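Local coordinates for FAD-binding PCMH-type domain-containing protein (Gibberella zeae, PDB 6YJO) that binds FAD covalently and is probably an oxidoreductase acting on oligosaccharides, at residues A236-V241 with V289-R294; P243-L248 with I312-T317; R155-G160 with G184-T189; A179-G184 with V267-E272. All blocks are in the same frame, centred on the assembly; numbering follows the deposited sequence.

Contact 1 (A236-V241 with V289-R294)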
loop_
_atom_site.group_PDB
_atom_site.type_symbol
_atom_site.label_atom_id
_atom_site.label_comp_id
_atom_site.label_asym_id
_atom_site.label_seq_id
_atom_site.Cartn_x
_atom_site.Cartn_y
_atom_site.Cartn_z
ATOM N N ALA A 236 19.575 6.311 6.837
ATOM C CA ALA A 236 20.659 6.551 5.893
ATOM C C ALA A 236 20.583 5.539 4.756
ATOM O O ALA A 236 20.604 4.327 4.997
ATOM C CB ALA A 236 22.010 6.464 6.599
ATOM N N ALA A 237 20.483 6.032 3.527
ATOM C CA ALA A 237 20.436 5.151 2.368
ATOM C C ALA A 237 21.686 4.279 2.350
ATOM O O ALA A 237 22.802 4.819 2.315
ATOM C CB ALA A 237 20.338 5.955 1.074
ATOM N N PRO A 238 21.563 2.953 2.367
ATOM C CA PRO A 238 22.766 2.121 2.392
ATOM C C PRO A 238 23.520 2.233 1.078
ATOM O O PRO A 238 22.959 2.543 0.028
ATOM C CB PRO A 238 22.222 0.706 2.610
ATOM C CG PRO A 238 20.875 0.734 1.982
ATOM C CD PRO A 238 20.350 2.146 2.136
ATOM N N GLU A 239 24.824 1.984 1.157
ATOM C CA GLU A 239 25.699 2.059 -0.004
ATOM C C GLU A 239 25.973 0.697 -0.622
ATOM O O GLU A 239 26.428 0.636 -1.771
ATOM C CB GLU A 239 27.028 2.724 0.388
ATOM C CG GLU A 239 27.763 2.027 1.523
ATOM C CD GLU A 239 29.070 2.716 1.887
ATOM O OE1 GLU A 239 29.298 3.855 1.422
ATOM O OE2 GLU A 239 29.870 2.118 2.636
ATOM N N THR A 240 25.692 -0.383 0.104
ATOM C CA THR A 240 25.988 -1.749 -0.317
ATOM C C THR A 240 24.687 -2.544 -0.253
ATOM O O THR A 240 24.256 -2.955 0.828
ATOM C CB THR A 240 27.070 -2.354 0.575
ATOM O OG1 THR A 240 28.291 -1.623 0.407
ATOM C CG2 THR A 240 27.303 -3.817 0.240
ATOM N N VAL A 241 24.060 -2.758 -1.408
ATOM C CA VAL A 241 22.746 -3.388 -1.489
ATOM C C VAL A 241 22.786 -4.441 -2.588
ATOM O O VAL A 241 23.226 -4.159 -3.709
ATOM C CB VAL A 241 21.633 -2.350 -1.751
ATOM C CG1 VAL A 241 21.974 -1.026 -1.070
ATOM C CG2 VAL A 241 21.391 -2.134 -3.239
ATOM N N VAL A 289 16.003 -8.504 -1.480
ATOM C CA VAL A 289 17.117 -7.574 -1.332
ATOM C C VAL A 289 17.816 -7.850 -0.007
ATOM O O VAL A 289 17.164 -7.958 1.036
ATOM C CB VAL A 289 16.659 -6.103 -1.385
ATOM C CG1 VAL A 289 17.837 -5.180 -1.076
ATOM C CG2 VAL A 289 16.045 -5.768 -2.740
ATOM N N TYR A 290 19.142 -7.956 -0.049
ATOM C CA TYR A 290 19.970 -8.092 1.144
ATOM C C TYR A 290 20.870 -6.869 1.241
ATOM O O TYR A 290 21.701 -6.633 0.357
ATOM C CB TYR A 290 20.808 -9.372 1.094
ATOM C CG TYR A 290 21.622 -9.617 2.345
ATOM C CD1 TYR A 290 21.057 -10.245 3.449
ATOM C CD2 TYR A 290 22.956 -9.224 2.425
ATOM C CE1 TYR A 290 21.794 -10.470 4.597
ATOM C CE2 TYR A 290 23.704 -9.449 3.570
ATOM C CZ TYR A 290 23.119 -10.072 4.651
ATOM O OH TYR A 290 23.851 -10.297 5.795
ATOM N N TYR A 291 20.697 -6.087 2.302
ATOM C CA TYR A 291 21.523 -4.902 2.525
ATOM C C TYR A 291 22.846 -5.362 3.124
ATOM O O TYR A 291 23.038 -5.416 4.341
ATOM C CB TYR A 291 20.786 -3.898 3.403
ATOM C CG TYR A 291 19.505 -3.439 2.746
ATOM C CD1 TYR A 291 19.538 -2.599 1.638
ATOM C CD2 TYR A 291 18.266 -3.874 3.201
ATOM C CE1 TYR A 291 18.378 -2.192 1.016
ATOM C CE2 TYR A 291 17.099 -3.470 2.583
ATOM C CZ TYR A 291 17.161 -2.628 1.492
ATOM O OH TYR A 291 16.000 -2.221 0.869
ATOM N N GLY A 292 23.769 -5.695 2.231
ATOM C CA GLY A 292 25.035 -6.279 2.618
ATOM C C GLY A 292 25.739 -6.827 1.392
ATOM O O GLY A 292 25.317 -6.594 0.256
ATOM N N THR A 293 26.812 -7.572 1.645
ATOM C CA THR A 293 27.640 -8.090 0.567
ATOM C C THR A 293 27.063 -9.393 0.014
ATOM O O THR A 293 26.260 -10.075 0.657
ATOM C CB THR A 293 29.073 -8.322 1.049
ATOM O OG1 THR A 293 29.103 -9.424 1.963
ATOM C CG2 THR A 293 29.613 -7.077 1.743
ATOM N N ARG A 294 27.486 -9.734 -1.207
ATOM C CA ARG A 294 27.044 -10.985 -1.815
ATOM C C ARG A 294 27.409 -12.176 -0.938
ATOM O O ARG A 294 26.566 -13.038 -0.658
ATOM C CB ARG A 294 27.655 -11.141 -3.210
ATOM C CG ARG A 294 27.467 -12.534 -3.831
ATOM C CD ARG A 294 25.990 -12.918 -3.937
ATOM N NE ARG A 294 25.807 -14.321 -4.302
ATOM C CZ ARG A 294 25.832 -14.787 -5.547
ATOM N NH1 ARG A 294 26.039 -13.969 -6.569
ATOM N NH2 ARG A 294 25.651 -16.082 -5.771
#
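With CG anti to its own carbonyl carbon (chi1 -61°), Tyr-291 folds its ring back beside the backbone N and sets it against Pro-238 and Val-241. The residue is the centre of an inverse gamma turn, which bends the chain as it leaves strand 283-290, so ring and turn together face the loop 236-241 that leads into strand 242-248. CG of Pro-238 comes to 3.6 Å from CD1 of Tyr-291, approaching the ring obliquely. Val-241 reaches the edge of the ring, with CG1 near its plane and 4.0 Å from CD1. One face of the Tyr-291 ring is covered from its own strand by Val-289 CG1, 3.6 Å above the plane and displaced toward the rim. A tyrosine suits this place because its apolar ring is wedged among these side chains while its hydroxyl reaches the backbone oxygen of Phe-178 with a hydrogen bond. Pro-238 offers a compact, rigid apolar surface; Trp-320 of helix 320-326 touches both. Nearer the solvent the loops are joined by contact alone. Gly-292, having no CB, can lie close to the Tyr-290 ring, and Thr-293, its OG1 hydrogen-bonded to Asn-296, is N-cap of helix 294-308. Thr-240 O lies 3.1 Å from Gly-292 N, yet the angle is too poor for a hydrogen bond, and the methyl CG2 of Thr-240 rests 3.4 Å from Gly-292 O.

Contact 2 (P243-L248 with I312-T317)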
loop_
_atom_site.group_PDB
_atom_site.type_symbol
_atom_site.label_atom_id
_atom_site.label_comp_id
_atom_site.label_asym_id
_atom_site.label_seq_id
_atom_site.Cartn_x
_atom_site.Cartn_y
_atom_site.Cartn_z
ATOM N N PRO A 243 20.406 -6.952 -4.627
ATOM C CA PRO A 243 19.230 -7.685 -5.105
ATOM C C PRO A 243 19.599 -9.109 -5.489
ATOM O O PRO A 243 20.751 -9.418 -5.797
ATOM C CB PRO A 243 18.771 -6.884 -6.330
ATOM C CG PRO A 243 19.399 -5.535 -6.187
ATOM C CD PRO A 243 20.673 -5.740 -5.424
ATOM N N PHE A 244 18.601 -9.991 -5.454
ATOM C CA PHE A 244 18.803 -11.373 -5.870
ATOM C C PHE A 244 17.497 -11.973 -6.370
ATOM O O PHE A 244 16.407 -11.534 -6.003
ATOM C CB PHE A 244 19.369 -12.228 -4.727
ATOM C CG PHE A 244 18.460 -12.341 -3.524
ATOM C CD1 PHE A 244 18.459 -11.368 -2.539
ATOM C CD2 PHE A 244 17.625 -13.438 -3.369
ATOM C CE1 PHE A 244 17.636 -11.477 -1.430
ATOM C CE2 PHE A 244 16.799 -13.551 -2.264
ATOM C CZ PHE A 244 16.805 -12.570 -1.295
ATOM N N SER A 245 17.635 -12.989 -7.227
ATOM C CA SER A 245 16.536 -13.846 -7.646
ATOM C C SER A 245 16.973 -15.300 -7.556
ATOM O O SER A 245 18.155 -15.617 -7.710
ATOM C CB SER A 245 16.080 -13.535 -9.082
ATOM O OG SER A 245 16.982 -14.070 -10.034
ATOM N N ILE A 246 16.011 -16.175 -7.275
ATOM C CA ILE A 246 16.176 -17.623 -7.359
ATOM C C ILE A 246 15.010 -18.144 -8.185
ATOM O O ILE A 246 13.854 -18.062 -7.751
ATOM C CB ILE A 246 16.200 -18.302 -5.980
ATOM C CG1 ILE A 246 17.347 -17.774 -5.111
ATOM C CG2 ILE A 246 16.300 -19.810 -6.156
ATOM C CD1 ILE A 246 16.877 -16.924 -3.944
ATOM N N GLU A 247 15.302 -18.677 -9.368
ATOM C CA GLU A 247 14.276 -19.225 -10.242
ATOM C C GLU A 247 14.013 -20.683 -9.892
ATOM O O GLU A 247 14.942 -21.451 -9.622
ATOM C CB GLU A 247 14.701 -19.105 -11.704
ATOM C CG GLU A 247 15.086 -17.695 -12.123
ATOM C CD GLU A 247 15.446 -17.610 -13.593
ATOM O OE1 GLU A 247 15.364 -18.645 -14.287
ATOM O OE2 GLU A 247 15.808 -16.508 -14.056
ATOM N N LEU A 248 12.735 -21.059 -9.896
ATOM C CA LEU A 248 12.318 -22.407 -9.543
ATOM C C LEU A 248 11.224 -22.871 -10.493
ATOM O O LEU A 248 10.627 -22.080 -11.228
ATOM C CB LEU A 248 11.804 -22.480 -8.101
ATOM C CG LEU A 248 12.801 -22.128 -6.999
ATOM C CD1 LEU A 248 12.461 -20.769 -6.398
ATOM C CD2 LEU A 248 12.802 -23.213 -5.936
ATOM N N ILE A 312 21.154 -19.386 -6.213
ATOM C CA ILE A 312 20.912 -18.057 -6.756
ATOM C C ILE A 312 21.008 -18.103 -8.275
ATOM O O ILE A 312 21.933 -18.697 -8.847
ATOM C CB ILE A 312 21.904 -17.045 -6.159
ATOM C CG1 ILE A 312 21.332 -16.455 -4.868
ATOM C CG2 ILE A 312 22.221 -15.931 -7.158
ATOM C CD1 ILE A 312 22.307 -15.612 -4.081
ATOM N N SER A 313 20.038 -17.473 -8.937
ATOM C CA SER A 313 20.048 -17.352 -10.388
ATOM C C SER A 313 20.742 -16.069 -10.829
ATOM O O SER A 313 21.638 -16.105 -11.675
ATOM C CB SER A 313 18.615 -17.403 -10.926
ATOM O OG SER A 313 18.082 -18.713 -10.830
ATOM N N THR A 314 20.347 -14.931 -10.259
ATOM C CA THR A 314 20.989 -13.652 -10.523
ATOM C C THR A 314 21.213 -12.928 -9.205
ATOM O O THR A 314 20.360 -12.959 -8.313
ATOM C CB THR A 314 20.148 -12.780 -11.465
ATOM O OG1 THR A 314 18.874 -12.513 -10.866
ATOM C CG2 THR A 314 19.938 -13.487 -12.803
ATOM N N ALA A 315 22.371 -12.285 -9.081
ATOM C CA ALA A 315 22.691 -11.526 -7.882
ATOM C C ALA A 315 23.762 -10.507 -8.234
ATOM O O ALA A 315 24.703 -10.813 -8.972
ATOM C CB ALA A 315 23.156 -12.442 -6.744
ATOM N N SER A 316 23.597 -9.294 -7.719
ATOM C CA SER A 316 24.470 -8.188 -8.073
ATOM C C SER A 316 24.440 -7.174 -6.940
ATOM O O SER A 316 23.402 -6.977 -6.307
ATOM C CB SER A 316 24.029 -7.547 -9.395
ATOM O OG SER A 316 24.810 -6.405 -9.697
ATOM N N THR A 317 25.582 -6.544 -6.684
ATOM C CA THR A 317 25.705 -5.545 -5.636
ATOM C C THR A 317 25.845 -4.163 -6.260
ATOM O O THR A 317 26.492 -3.995 -7.299
ATOM C CB THR A 317 26.909 -5.841 -4.736
ATOM O OG1 THR A 317 26.898 -7.223 -4.360
ATOM C CG2 THR A 317 26.875 -4.978 -3.477
#
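The flat groups that join Ser-245 to Thr-314 and Ser-313 are peptide units: Ser-245 N lies in the carbonyl plane of Thr-314, 2.9 Å from its O, whereas Ser-313 N reaches Ser-245 O from 22° out of that carbonyl's plane, also at 2.9 Å. The Phe-244 ring turns from segment 312-317 and packs on Leu-273, Met-275 and Leu-297, while its CB nears the CB of Ala-315, at 4.3 Å. Pairing is antiparallel. Phe-244 and Ala-315 form a non-hydrogen-bonded pair, Ser-245 and Thr-314 a hydrogen-bonded one, and because Ser-313 also faces Ser-245 the join is a classic beta bulge. Ser-245 O thus accepts two bonds, that from Thr-314 N being weak. On the more exposed face, both hydroxyls stand between backbone N and carbonyl carbon (chi1 77° for Ser-245, 61° for Thr-314), which brings Ser-245 OG to 2.6 Å from Thr-314 OG1 in a hydrogen bond. Within the bulge, Ser-313 OG accepts from Glu-247 N at 3.1 Å. Among the apolar side chains, Ile-246 CG1 lies 4.2 Å from Ile-312 CG1. Small hydroxyl residues therefore suit the polar face, and apolar Phe-244, Ile-312 and Ala-315 the side toward helix 294-308, so that a short outermost strand is held by side-chain as well as backbone bonds.

Contact 3 (R155-G160 with G184-T189). With FAD (flavin-adenine dinucleotide), chain C.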
loop_
_atom_site.group_PDB
_atom_site.type_symbol
_atom_site.label_atom_id
_atom_site.label_comp_id
_atom_site.label_asym_id
_atom_site.label_seq_id
_atom_site.Cartn_x
_atom_site.Cartn_y
_atom_site.Cartn_z
ATOM N N ARG A 155 19.516 10.047 2.249
ATOM C CA ARG A 155 18.499 9.586 3.174
ATOM C C ARG A 155 17.375 8.911 2.405
ATOM O O ARG A 155 17.250 9.052 1.184
ATOM C CB ARG A 155 17.956 10.751 4.013
ATOM C CG ARG A 155 19.037 11.586 4.696
ATOM C CD ARG A 155 19.895 10.774 5.655
ATOM N NE ARG A 155 19.138 10.295 6.809
ATOM C CZ ARG A 155 19.678 9.689 7.863
ATOM N NH1 ARG A 155 20.987 9.484 7.921
ATOM N NH2 ARG A 155 18.905 9.290 8.866
ATOM N N ALA A 156 16.551 8.176 3.144
ATOM C CA ALA A 156 15.516 7.354 2.545
ATOM C C ALA A 156 14.496 6.993 3.612
ATOM O O ALA A 156 14.771 7.066 4.814
ATOM C CB ALA A 156 16.103 6.085 1.922
ATOM N N ILE A 157 13.309 6.611 3.152
ATOM C CA ILE A 157 12.302 6.013 4.020
ATOM C C ILE A 157 11.866 4.693 3.392
ATOM O O ILE A 157 11.997 4.498 2.176
ATOM C CB ILE A 157 11.093 6.953 4.237
ATOM C CG1 ILE A 157 10.500 7.403 2.900
ATOM C CG2 ILE A 157 11.497 8.169 5.059
ATOM C CD1 ILE A 157 9.359 8.398 3.061
ATOM N N PRO A 158 11.356 3.766 4.200
ATOM C CA PRO A 158 10.941 2.466 3.653
ATOM C C PRO A 158 9.597 2.574 2.945
ATOM O O PRO A 158 8.644 3.143 3.480
ATOM C CB PRO A 158 10.859 1.572 4.892
ATOM C CG PRO A 158 10.532 2.519 6.009
ATOM C CD PRO A 158 11.213 3.824 5.665
ATOM N N HIS A 159 9.528 2.032 1.732
ATOM C CA HIS A 159 8.309 2.084 0.935
ATOM C C HIS A 159 8.354 0.967 -0.101
ATOM O O HIS A 159 9.317 0.199 -0.174
ATOM C CB HIS A 159 8.150 3.454 0.275
ATOM C CG HIS A 159 9.363 3.899 -0.481
ATOM N ND1 HIS A 159 9.860 3.202 -1.560
ATOM C CD2 HIS A 159 10.188 4.958 -0.304
ATOM C CE1 HIS A 159 10.936 3.818 -2.020
ATOM N NE2 HIS A 159 11.154 4.887 -1.277
ATOM N N GLY A 160 7.300 0.895 -0.917
ATOM C CA GLY A 160 7.134 -0.175 -1.875
ATOM C C GLY A 160 7.956 0.013 -3.134
ATOM O O GLY A 160 8.693 0.984 -3.308
ATOM N N GLY A 184 11.144 -1.152 8.461
ATOM C CA GLY A 184 9.766 -1.009 8.881
ATOM C C GLY A 184 8.846 -0.561 7.757
ATOM O O GLY A 184 9.267 -0.204 6.655
ATOM N N LEU A 185 7.549 -0.600 8.061
ATOM C CA LEU A 185 6.556 0.002 7.186
ATOM C C LEU A 185 6.805 1.502 7.071
ATOM O O LEU A 185 7.422 2.125 7.939
ATOM C CB LEU A 185 5.142 -0.237 7.719
ATOM C CG LEU A 185 4.675 -1.675 7.958
ATOM C CD1 LEU A 185 3.339 -1.656 8.684
ATOM C CD2 LEU A 185 4.566 -2.457 6.652
ATOM N N THR A 186 6.311 2.086 5.978
ATOM C CA THR A 186 6.433 3.530 5.807
ATOM C C THR A 186 5.807 4.274 6.979
ATOM O O THR A 186 6.344 5.289 7.438
ATOM C CB THR A 186 5.783 3.970 4.497
ATOM O OG1 THR A 186 6.170 3.082 3.440
ATOM C CG2 THR A 186 6.212 5.392 4.150
ATOM N N LEU A 187 4.671 3.786 7.483
ATOM C CA LEU A 187 4.024 4.463 8.599
ATOM C C LEU A 187 4.761 4.257 9.914
ATOM O O LEU A 187 4.469 4.972 10.880
ATOM C CB LEU A 187 2.567 4.004 8.741
ATOM C CG LEU A 187 2.227 2.533 8.991
ATOM C CD1 LEU A 187 2.602 2.069 10.390
ATOM C CD2 LEU A 187 0.736 2.331 8.754
ATOM N N ASP A 188 5.699 3.305 9.981
ATOM C CA ASP A 188 6.485 3.139 11.200
ATOM C C ASP A 188 7.445 4.301 11.399
ATOM O O ASP A 188 7.831 4.596 12.534
ATOM C CB ASP A 188 7.245 1.813 11.163
ATOM C CG ASP A 188 6.326 0.606 11.277
ATOM O OD1 ASP A 188 5.177 0.766 11.744
ATOM O OD2 ASP A 188 6.755 -0.505 10.905
ATOM N N THR A 189 7.829 4.977 10.318
ATOM C CA THR A 189 8.679 6.159 10.382
ATOM C C THR A 189 7.869 7.449 10.346
ATOM O O THR A 189 8.447 8.527 10.188
ATOM C CB THR A 189 9.690 6.142 9.231
ATOM O OG1 THR A 189 9.009 6.327 7.985
ATOM C CG2 THR A 189 10.436 4.815 9.195
HETATM P PA FAD C . -4.806 6.978 -4.329
HETATM O O1A FAD C . -5.878 6.342 -5.132
HETATM O O2A FAD C . -4.512 8.437 -4.713
HETATM O O5B FAD C . -5.123 6.873 -2.789
HETATM C C5B FAD C . -5.521 5.623 -2.188
HETATM C C4B FAD C . -6.266 5.901 -0.911
HETATM O O4B FAD C . -5.591 6.957 -0.182
HETATM C C3B FAD C . -7.703 6.378 -1.103
HETATM O O3B FAD C . -8.534 5.919 -0.043
HETATM C C2B FAD C . -7.544 7.897 -1.086
HETATM O O2B FAD C . -8.742 8.556 -0.705
HETATM C C1B FAD C . -6.468 8.055 -0.015
HETATM N N9A FAD C . -5.706 9.298 -0.115
HETATM C C8A FAD C . -4.883 9.700 -1.136
HETATM N N7A FAD C . -4.336 10.878 -0.954
HETATM C C5A FAD C . -4.837 11.282 0.279
HETATM C C6A FAD C . -4.639 12.445 1.043
HETATM N N6A FAD C . -3.857 13.463 0.672
HETATM N N1A FAD C . -5.289 12.531 2.225
HETATM C C2A FAD C . -6.071 11.518 2.604
HETATM N N3A FAD C . -6.331 10.375 1.969
HETATM C C4A FAD C . -5.679 10.318 0.799
HETATM N N1 FAD C . 1.699 -1.375 -1.796
HETATM C C2 FAD C . 2.653 -1.930 -0.992
HETATM O O2 FAD C . 2.489 -2.037 0.228
HETATM N N3 FAD C . 3.839 -2.385 -1.548
HETATM C C4 FAD C . 4.179 -2.340 -2.886
HETATM O O4 FAD C . 5.263 -2.776 -3.267
HETATM C C4X FAD C . 3.158 -1.750 -3.729
HETATM N N5 FAD C . 3.393 -1.665 -5.008
HETATM C C5X FAD C . 2.418 -1.095 -5.811
HETATM C C6 FAD C . 2.630 -1.020 -7.182
HETATM C C7 FAD C . 1.699 -0.433 -8.029
HETATM C C7M FAD C . 1.986 -0.353 -9.505
HETATM C C8 FAD C . 0.482 0.031 -7.499
HETATM C C8M FAD C . -0.560 0.663 -8.379
HETATM C C9 FAD C . 0.252 -0.064 -6.129
HETATM C C9A FAD C . 1.204 -0.625 -5.288
HETATM N N10 FAD C . 1.000 -0.727 -3.898
HETATM C C10 FAD C . 1.950 -1.293 -3.089
HETATM C "C1'" FAD C . -0.262 -0.283 -3.291
HETATM C "C2'" FAD C . -0.221 1.135 -2.745
HETATM O "O2'" FAD C . 0.466 1.154 -1.494
HETATM C "C3'" FAD C . -1.656 1.615 -2.531
HETATM O "O3'" FAD C . -2.356 1.473 -3.763
HETATM C "C4'" FAD C . -1.778 3.066 -2.069
HETATM O "O4'" FAD C . -2.780 3.176 -1.058
HETATM C "C5'" FAD C . -2.119 3.975 -3.227
HETATM O "O5'" FAD C . -1.874 5.341 -2.844
HETATM P P FAD C . -2.008 6.501 -3.888
HETATM O O1P FAD C . -2.050 7.847 -3.160
HETATM O O2P FAD C . -0.969 6.344 -4.937
HETATM O O3P FAD C . -3.454 6.166 -4.496
#
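Pro-158 sits at the centre of this buried contact in the FAD-binding domain, its ring pushed among Gly-184, the carbonyl of Leu-185 and Thr-189. The CD corner of the ring lies 3.7 Å from the methyl CG2 of Thr-189, while CB stands 3.0 Å from Gly-184 O. Thr-186 comes from another direction: with OG1 anti to the carbonyl carbon (chi1 -45°), the hydroxyl is aimed at Pro-158 O and donates to it. The modelled 2.5 Å between Thr-186 OG1 and Pro-158 O is very short, so its exact length is doubtful. Thr-189 turns its hydroxyl back to its own 3-10 turn, OG1 donating to Thr-186 O at 2.9 Å, and so presents the methyl to the proline. The His-159 ring is turned from segment 184-189; its ND1 donates to Gly-160 O at 3.1 Å, almost in the ring plane. Next comes the flavin, with Gly-160 CA 3.5 Å from O4 of FAD, a close approach that glycine suits since it has no side chain. His-170 bonds both Gly-160 N and FAD. Two buried carbonyls, of Pro-158 and Thr-186, are thus satisfied by threonine hydroxyls, the first of them only two residues before the glycine that meets the flavin.

Contact 4 (A179-G184 with V267-E272)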
loop_
_atom_site.group_PDB
_atom_site.type_symbol
_atom_site.label_atom_id
_atom_site.label_comp_id
_atom_site.label_asym_id
_atom_site.label_seq_id
_atom_site.Cartn_x
_atom_site.Cartn_y
_atom_site.Cartn_z
ATOM N N ALA A 179 12.623 -2.860 1.747
ATOM C CA ALA A 179 13.344 -2.342 2.902
ATOM C C ALA A 179 12.538 -2.435 4.190
ATOM O O ALA A 179 13.028 -2.009 5.241
ATOM C CB ALA A 179 13.743 -0.881 2.663
ATOM N N SER A 180 11.320 -2.977 4.139
ATOM C CA SER A 180 10.445 -2.942 5.306
ATOM C C SER A 180 10.950 -3.864 6.406
ATOM O O SER A 180 10.998 -3.478 7.580
ATOM C CB SER A 180 9.020 -3.322 4.904
ATOM O OG SER A 180 8.368 -2.235 4.273
ATOM N N ARG A 181 11.327 -5.093 6.046
ATOM C CA ARG A 181 11.769 -6.048 7.057
ATOM C C ARG A 181 12.957 -5.509 7.842
ATOM O O ARG A 181 13.177 -5.910 8.992
ATOM C CB ARG A 181 12.128 -7.378 6.398
ATOM C CG ARG A 181 12.088 -8.554 7.351
ATOM C CD ARG A 181 12.051 -9.876 6.608
ATOM N NE ARG A 181 12.150 -10.990 7.543
ATOM C CZ ARG A 181 13.284 -11.382 8.114
ATOM N NH1 ARG A 181 14.422 -10.753 7.839
ATOM N NH2 ARG A 181 13.284 -12.402 8.961
ATOM N N THR A 182 13.726 -4.603 7.239
ATOM C CA THR A 182 14.906 -4.025 7.863
ATOM C C THR A 182 14.640 -2.674 8.507
ATOM O O THR A 182 15.245 -2.365 9.539
ATOM C CB THR A 182 16.019 -3.862 6.821
ATOM O OG1 THR A 182 16.294 -5.129 6.210
ATOM C CG2 THR A 182 17.293 -3.308 7.456
ATOM N N HIS A 183 13.754 -1.865 7.925
ATOM C CA HIS A 183 13.519 -0.511 8.400
ATOM C C HIS A 183 12.047 -0.190 8.631
ATOM O O HIS A 183 11.731 0.958 8.961
ATOM C CB HIS A 183 14.111 0.507 7.412
ATOM C CG HIS A 183 15.601 0.419 7.269
ATOM N ND1 HIS A 183 16.224 0.267 6.048
ATOM C CD2 HIS A 183 16.591 0.469 8.192
ATOM C CE1 HIS A 183 17.533 0.223 6.226
ATOM N NE2 HIS A 183 17.782 0.344 7.517
ATOM N N GLY A 184 11.144 -1.152 8.461
ATOM C CA GLY A 184 9.766 -1.009 8.881
ATOM C C GLY A 184 8.846 -0.561 7.757
ATOM O O GLY A 184 9.267 -0.204 6.655
ATOM N N VAL A 267 11.270 -16.818 9.986
ATOM C CA VAL A 267 11.397 -16.594 11.421
ATOM C C VAL A 267 12.847 -16.332 11.802
ATOM O O VAL A 267 13.124 -15.534 12.704
ATOM C CB VAL A 267 10.824 -17.800 12.190
ATOM C CG1 VAL A 267 11.001 -17.615 13.697
ATOM C CG2 VAL A 267 9.360 -18.014 11.831
ATOM N N THR A 268 13.792 -16.987 11.122
ATOM C CA THR A 268 15.176 -17.024 11.575
ATOM C C THR A 268 16.118 -16.118 10.791
ATOM O O THR A 268 17.185 -15.776 11.310
ATOM C CB THR A 268 15.713 -18.459 11.497
ATOM O OG1 THR A 268 15.573 -18.950 10.158
ATOM C CG2 THR A 268 14.958 -19.377 12.449
ATOM N N ALA A 269 15.765 -15.722 9.571
ATOM C CA ALA A 269 16.719 -15.015 8.731
ATOM C C ALA A 269 17.098 -13.670 9.356
ATOM O O ALA A 269 16.318 -13.089 10.113
ATOM C CB ALA A 269 16.145 -14.798 7.334
ATOM N N PRO A 270 18.297 -13.161 9.067
ATOM C CA PRO A 270 18.680 -11.845 9.593
ATOM C C PRO A 270 17.739 -10.751 9.114
ATOM O O PRO A 270 17.025 -10.896 8.118
ATOM C CB PRO A 270 20.095 -11.637 9.040
ATOM C CG PRO A 270 20.605 -13.006 8.777
ATOM C CD PRO A 270 19.405 -13.799 8.336
ATOM N N LYS A 271 17.751 -9.630 9.844
ATOM C CA LYS A 271 16.908 -8.498 9.478
ATOM C C LYS A 271 17.431 -7.767 8.248
ATOM O O LYS A 271 16.666 -7.043 7.604
ATOM C CB LYS A 271 16.781 -7.529 10.656
ATOM C CG LYS A 271 17.983 -6.629 10.875
ATOM C CD LYS A 271 17.838 -5.837 12.164
ATOM C CE LYS A 271 19.105 -5.072 12.491
ATOM N NZ LYS A 271 20.256 -5.993 12.713
ATOM N N GLU A 272 18.710 -7.941 7.905
ATOM C CA GLU A 272 19.248 -7.372 6.673
ATOM C C GLU A 272 18.633 -7.985 5.422
ATOM O O GLU A 272 18.856 -7.463 4.325
ATOM C CB GLU A 272 20.770 -7.553 6.618
ATOM C CG GLU A 272 21.567 -6.528 7.423
ATOM C CD GLU A 272 21.650 -6.866 8.898
ATOM O OE1 GLU A 272 21.224 -7.977 9.278
ATOM O OE2 GLU A 272 22.144 -6.023 9.680
#
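Arg-181 and Thr-182 make the tight part of this contact, both reaching backbone carbonyls of the chain that leaves helix 252-268. Arg-181 is nearly fully stretched, with CG anti to the backbone N (chi1 -158°) and an extended chain to NE, and this length carries the guanidinium past its own helical turn. NH1 donates to Pro-270 O at 2.6 Å; the acceptor lies nearly in the guanidinium plane, although the donor stands 40° out of the carbonyl's own plane. NH2 makes a straighter but weak bond to Ala-269 O at 3.3 Å. Leu-273 O also receives NH1 and Ala-266 O receives NH2, so this buried charge meets carbonyls in and just beyond the C-terminal end of helix 252-268, where the helix dipole would probably add to their attraction. Arginine suits the place because its flat group, with several N-H on NH1 and NH2, can serve four carbonyls. In Thr-182, chi1 of -56° places OG1 beside the backbone N and toward Lys-271 O, to which it donates; the modelled 2.4 Å separation is doubtful. The same hydroxyl is hydrogen-bonded to Asn-274 ND2.

The outer side is looser. Lys-271 is exposed, its backbone lying against the arginine, with CA 3.7 Å from NH1 of Arg-181, while its side chain runs off to a salt bridge with Glu-272, NZ to OE2 3.6 Å. Together the two segments join the FAD-binding domain to the domain of the seven-stranded antiparallel sheet, a two-domain layout typical of PCMH-type, berberine-bridge-like flavoenzymes.

Overall arrangement
Along the chain contact 3 opens first, with contact 4 interlocked with it through shared Gly-184; contacts 1, 2 and 4 then alternate their segments. Contacts 1 and 2 lie about 15 Å apart between centres and share the seven-stranded antiparallel sheet, whose strands 283-290 and 242-248 are neighbours. Contact 4 sits, between centres, about 12 Å from contact 1 and about 13 Å from contact 3, and touches both: Tyr-291 N probably bonds Glu-272 O, while Pro-158 packs on His-183 O. Contacts 1 and 3 also touch directly, Ala-236 on Arg-155. Contact 2, at the outer edge of the sheet, does not touch contact 3, their centres being about 24 Å apart. The series thus runs from the flavin pocket across the domain junction to the far sheet edge.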